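Local coordinates for protein cystatin-2 (Ornithodoros moubata, PDB 3L0R) that inhibits cysteine proteinases, with broad specificity for mammalian cathepsins including the endopeptidases L and S and the exopeptidases B, C and H, at residues L20-Q28 against Q100-C108. Residues are numbered along the deposited sequence; the frame is centred on the assembly and turned at random.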
loop_
_atom_site.group_PDB
_atom_site.type_symbol
_atom_site.label_atom_id
_atom_site.label_comp_id
_atom_site.label_asym_id
_atom_site.label_seq_id
_atom_site.Cartn_x
_atom_site.Cartn_y
_atom_site.Cartn_z
ATOM N N LEU A 20 -0.924 4.738 3.650
ATOM C CA LEU A 20 -0.331 4.689 2.318
ATOM C C LEU A 20 -0.437 3.289 1.698
ATOM O O LEU A 20 -0.646 3.147 0.489
ATOM C CB LEU A 20 1.129 5.166 2.366
ATOM C CG LEU A 20 1.375 6.673 2.478
ATOM C CD1 LEU A 20 2.755 6.922 3.060
ATOM C CD2 LEU A 20 1.251 7.408 1.157
ATOM N N ALA A 21 -0.288 2.269 2.544
ATOM C CA ALA A 21 -0.388 0.872 2.137
ATOM C C ALA A 21 -1.781 0.570 1.609
ATOM O O ALA A 21 -1.930 -0.073 0.563
ATOM C CB ALA A 21 -0.025 -0.055 3.277
ATOM N N HIS A 22 -2.798 1.070 2.292
ATOM C CA HIS A 22 -4.155 0.922 1.828
ATOM C C HIS A 22 -4.384 1.648 0.519
ATOM O O HIS A 22 -5.053 1.127 -0.377
ATOM C CB HIS A 22 -5.122 1.438 2.885
ATOM C CG HIS A 22 -5.401 0.449 3.976
ATOM N ND1 HIS A 22 -6.135 -0.696 3.767
ATOM C CD2 HIS A 22 -5.055 0.442 5.283
ATOM C CE1 HIS A 22 -6.234 -1.365 4.904
ATOM N NE2 HIS A 22 -5.589 -0.693 5.839
ATOM N N PHE A 23 -3.839 2.854 0.407
ATOM C CA PHE A 23 -3.947 3.633 -0.818
ATOM C C PHE A 23 -3.404 2.834 -1.995
ATOM O O PHE A 23 -4.033 2.745 -3.035
ATOM C CB PHE A 23 -3.210 4.984 -0.708
ATOM C CG PHE A 23 -2.962 5.634 -2.040
ATOM C CD1 PHE A 23 -4.000 6.297 -2.715
ATOM C CD2 PHE A 23 -1.707 5.548 -2.651
ATOM C CE1 PHE A 23 -3.778 6.874 -3.960
ATOM C CE2 PHE A 23 -1.481 6.111 -3.902
ATOM C CZ PHE A 23 -2.514 6.782 -4.557
ATOM N N ALA A 24 -2.236 2.243 -1.812
ATOM C CA ALA A 24 -1.566 1.533 -2.893
ATOM C C ALA A 24 -2.282 0.224 -3.236
ATOM O O ALA A 24 -2.365 -0.166 -4.412
ATOM C CB ALA A 24 -0.110 1.270 -2.521
ATOM N N THR A 25 -2.802 -0.443 -2.212
ATOM C CA THR A 25 -3.433 -1.746 -2.384
ATOM C C THR A 25 -4.832 -1.628 -2.992
ATOM O O THR A 25 -5.202 -2.398 -3.895
ATOM C CB THR A 25 -3.460 -2.502 -1.038
ATOM O OG1 THR A 25 -2.107 -2.756 -0.636
ATOM C CG2 THR A 25 -4.198 -3.829 -1.140
ATOM N N SER A 26 -5.602 -0.661 -2.496
ATOM C CA SER A 26 -6.969 -0.425 -2.948
ATOM C C SER A 26 -6.976 -0.103 -4.448
ATOM O O SER A 26 -7.999 -0.133 -5.137
ATOM C CB SER A 26 -7.554 0.750 -2.158
ATOM O OG SER A 26 -7.046 2.015 -2.583
ATOM N N SER A 27 -5.794 0.199 -4.933
ATOM C CA SER A 27 -5.626 0.786 -6.217
ATOM C C SER A 27 -5.306 -0.311 -7.254
ATOM O O SER A 27 -5.274 -0.054 -8.459
ATOM C CB SER A 27 -4.488 1.786 -6.059
ATOM O OG SER A 27 -4.192 2.373 -7.267
ATOM N N GLN A 28 -5.094 -1.536 -6.762
ATOM C CA GLN A 28 -4.731 -2.690 -7.587
ATOM C C GLN A 28 -5.979 -3.484 -7.940
ATOM O O GLN A 28 -6.363 -4.396 -7.205
ATOM C CB GLN A 28 -3.730 -3.581 -6.835
ATOM C CG GLN A 28 -2.461 -2.849 -6.406
ATOM C CD GLN A 28 -1.838 -2.084 -7.560
ATOM O OE1 GLN A 28 -1.589 -2.652 -8.623
ATOM N NE2 GLN A 28 -1.594 -0.791 -7.361
ATOM N N GLN A 100 -0.397 15.139 -4.844
ATOM C CA GLN A 100 -0.394 13.998 -5.750
ATOM C C GLN A 100 0.395 12.826 -5.223
ATOM O O GLN A 100 1.533 12.982 -4.763
ATOM C CB GLN A 100 0.093 14.390 -7.133
ATOM C CG GLN A 100 -1.053 14.642 -8.054
ATOM C CD GLN A 100 -0.606 15.030 -9.431
ATOM O OE1 GLN A 100 -0.177 14.172 -10.215
ATOM N NE2 GLN A 100 -0.713 16.332 -9.755
ATOM N N LYS A 101 -0.256 11.668 -5.273
ATOM C CA LYS A 101 0.321 10.373 -4.937
ATOM C C LYS A 101 0.093 9.469 -6.139
ATOM O O LYS A 101 -1.008 9.414 -6.694
ATOM C CB LYS A 101 -0.365 9.761 -3.709
ATOM C CG LYS A 101 -0.096 10.473 -2.412
ATOM C CD LYS A 101 -0.567 9.636 -1.223
ATOM C CE LYS A 101 -1.936 10.071 -0.650
ATOM N NZ LYS A 101 -1.846 11.061 0.506
ATOM N N SER A 102 1.134 8.777 -6.560
ATOM C CA SER A 102 0.997 7.769 -7.591
ATOM C C SER A 102 1.724 6.499 -7.175
ATOM O O SER A 102 2.664 6.523 -6.377
ATOM C CB SER A 102 1.498 8.285 -8.937
ATOM O OG SER A 102 2.498 9.260 -8.771
ATOM N N VAL A 103 1.261 5.371 -7.688
ATOM C CA VAL A 103 1.901 4.111 -7.367
ATOM C C VAL A 103 2.943 3.890 -8.443
ATOM O O VAL A 103 2.611 3.612 -9.612
ATOM C CB VAL A 103 0.890 2.971 -7.302
ATOM C CG1 VAL A 103 1.589 1.667 -6.930
ATOM C CG2 VAL A 103 -0.203 3.313 -6.290
ATOM N N THR A 104 4.207 4.067 -8.062
ATOM C CA THR A 104 5.306 3.856 -9.012
ATOM C C THR A 104 5.392 2.389 -9.455
ATOM O O THR A 104 5.564 2.108 -10.633
ATOM C CB THR A 104 6.641 4.304 -8.421
ATOM O OG1 THR A 104 6.519 5.664 -8.003
ATOM C CG2 THR A 104 7.750 4.203 -9.456
ATOM N N SER A 105 5.270 1.469 -8.502
ATOM C CA SER A 105 5.359 0.042 -8.777
ATOM C C SER A 105 4.689 -0.706 -7.650
ATOM O O SER A 105 4.602 -0.218 -6.532
ATOM C CB SER A 105 6.820 -0.427 -8.953
ATOM O OG SER A 105 7.613 -0.252 -7.783
ATOM N N TYR A 106 4.194 -1.891 -7.956
ATOM C CA TYR A 106 3.530 -2.719 -6.979
ATOM C C TYR A 106 3.828 -4.156 -7.374
ATOM O O TYR A 106 3.345 -4.649 -8.401
ATOM C CB TYR A 106 2.028 -2.420 -6.965
ATOM C CG TYR A 106 1.295 -2.943 -5.754
ATOM C CD1 TYR A 106 0.777 -2.065 -4.797
ATOM C CD2 TYR A 106 1.069 -4.305 -5.585
ATOM C CE1 TYR A 106 0.072 -2.533 -3.684
ATOM C CE2 TYR A 106 0.356 -4.786 -4.484
ATOM C CZ TYR A 106 -0.133 -3.901 -3.536
ATOM O OH TYR A 106 -0.826 -4.391 -2.457
ATOM N N ARG A 107 4.644 -4.817 -6.558
ATOM C CA ARG A 107 5.246 -6.086 -6.949
ATOM C C ARG A 107 5.077 -7.126 -5.865
ATOM O O ARG A 107 5.592 -6.976 -4.750
ATOM C CB ARG A 107 6.726 -5.899 -7.326
ATOM C CG ARG A 107 6.931 -4.882 -8.432
ATOM C CD ARG A 107 8.338 -4.851 -8.976
ATOM N NE ARG A 107 8.425 -3.809 -10.002
ATOM C CZ ARG A 107 9.425 -2.941 -10.135
ATOM N NH1 ARG A 107 10.464 -2.994 -9.320
ATOM N NH2 ARG A 107 9.387 -2.025 -11.090
ATOM N N CYS A 108 4.348 -8.186 -6.201
ATOM C CA CYS A 108 4.090 -9.234 -5.240
ATOM C C CYS A 108 4.921 -10.483 -5.466
ATOM O O CYS A 108 4.834 -11.140 -6.497
ATOM C CB CYS A 108 2.602 -9.541 -5.152
ATOM S SG CYS A 108 1.662 -8.062 -4.838
#
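Tyr-106 and Thr-25 join helix 15-25 to an edge strand, 100-108, in the cystatin fold, where an antiparallel sheet wraps around a single helix.

The polar link runs from Tyr-106 OH, which donates to Thr-25 OG1 at 2.8 Å, near the plane of the ring. Thr-25 OG1 in turn donates to Ala-21 O at 2.9 Å and ties the tyrosine hydroxyl to the helix backbone; Ala-21 O accepts twice, from Thr-25 N and Thr-25 OG1, on opposite faces of its plane.

Stacked on the same tyrosine, Gln-28 CG lies 3.6 Å from the Tyr-106 ring centroid, only 5° off the normal, a CH-pi contact; the amide follows over the ring, its plane tilted 14° from the ring plane. With Tyr-106 cut back to an alanine, Thr-25 OG1 would probably lose its donor and the Gln-28 side chain the ring face it lies on.

Among apolar contacts, Val-103 CG2 sits 3.9 Å from Phe-23 CE2, and Lys-101 CB 3.8 Å from Phe-23 CZ. Lys-101 CD lies over a face of the Phe-23 ring and meets Leu-20 CD2 at 3.7 Å.

The bend of Gln-28 at chi2 folds its amide back to the helix, and NE2 donates to Ala-24 O at 3.1 Å with an N-H...O angle of 160°.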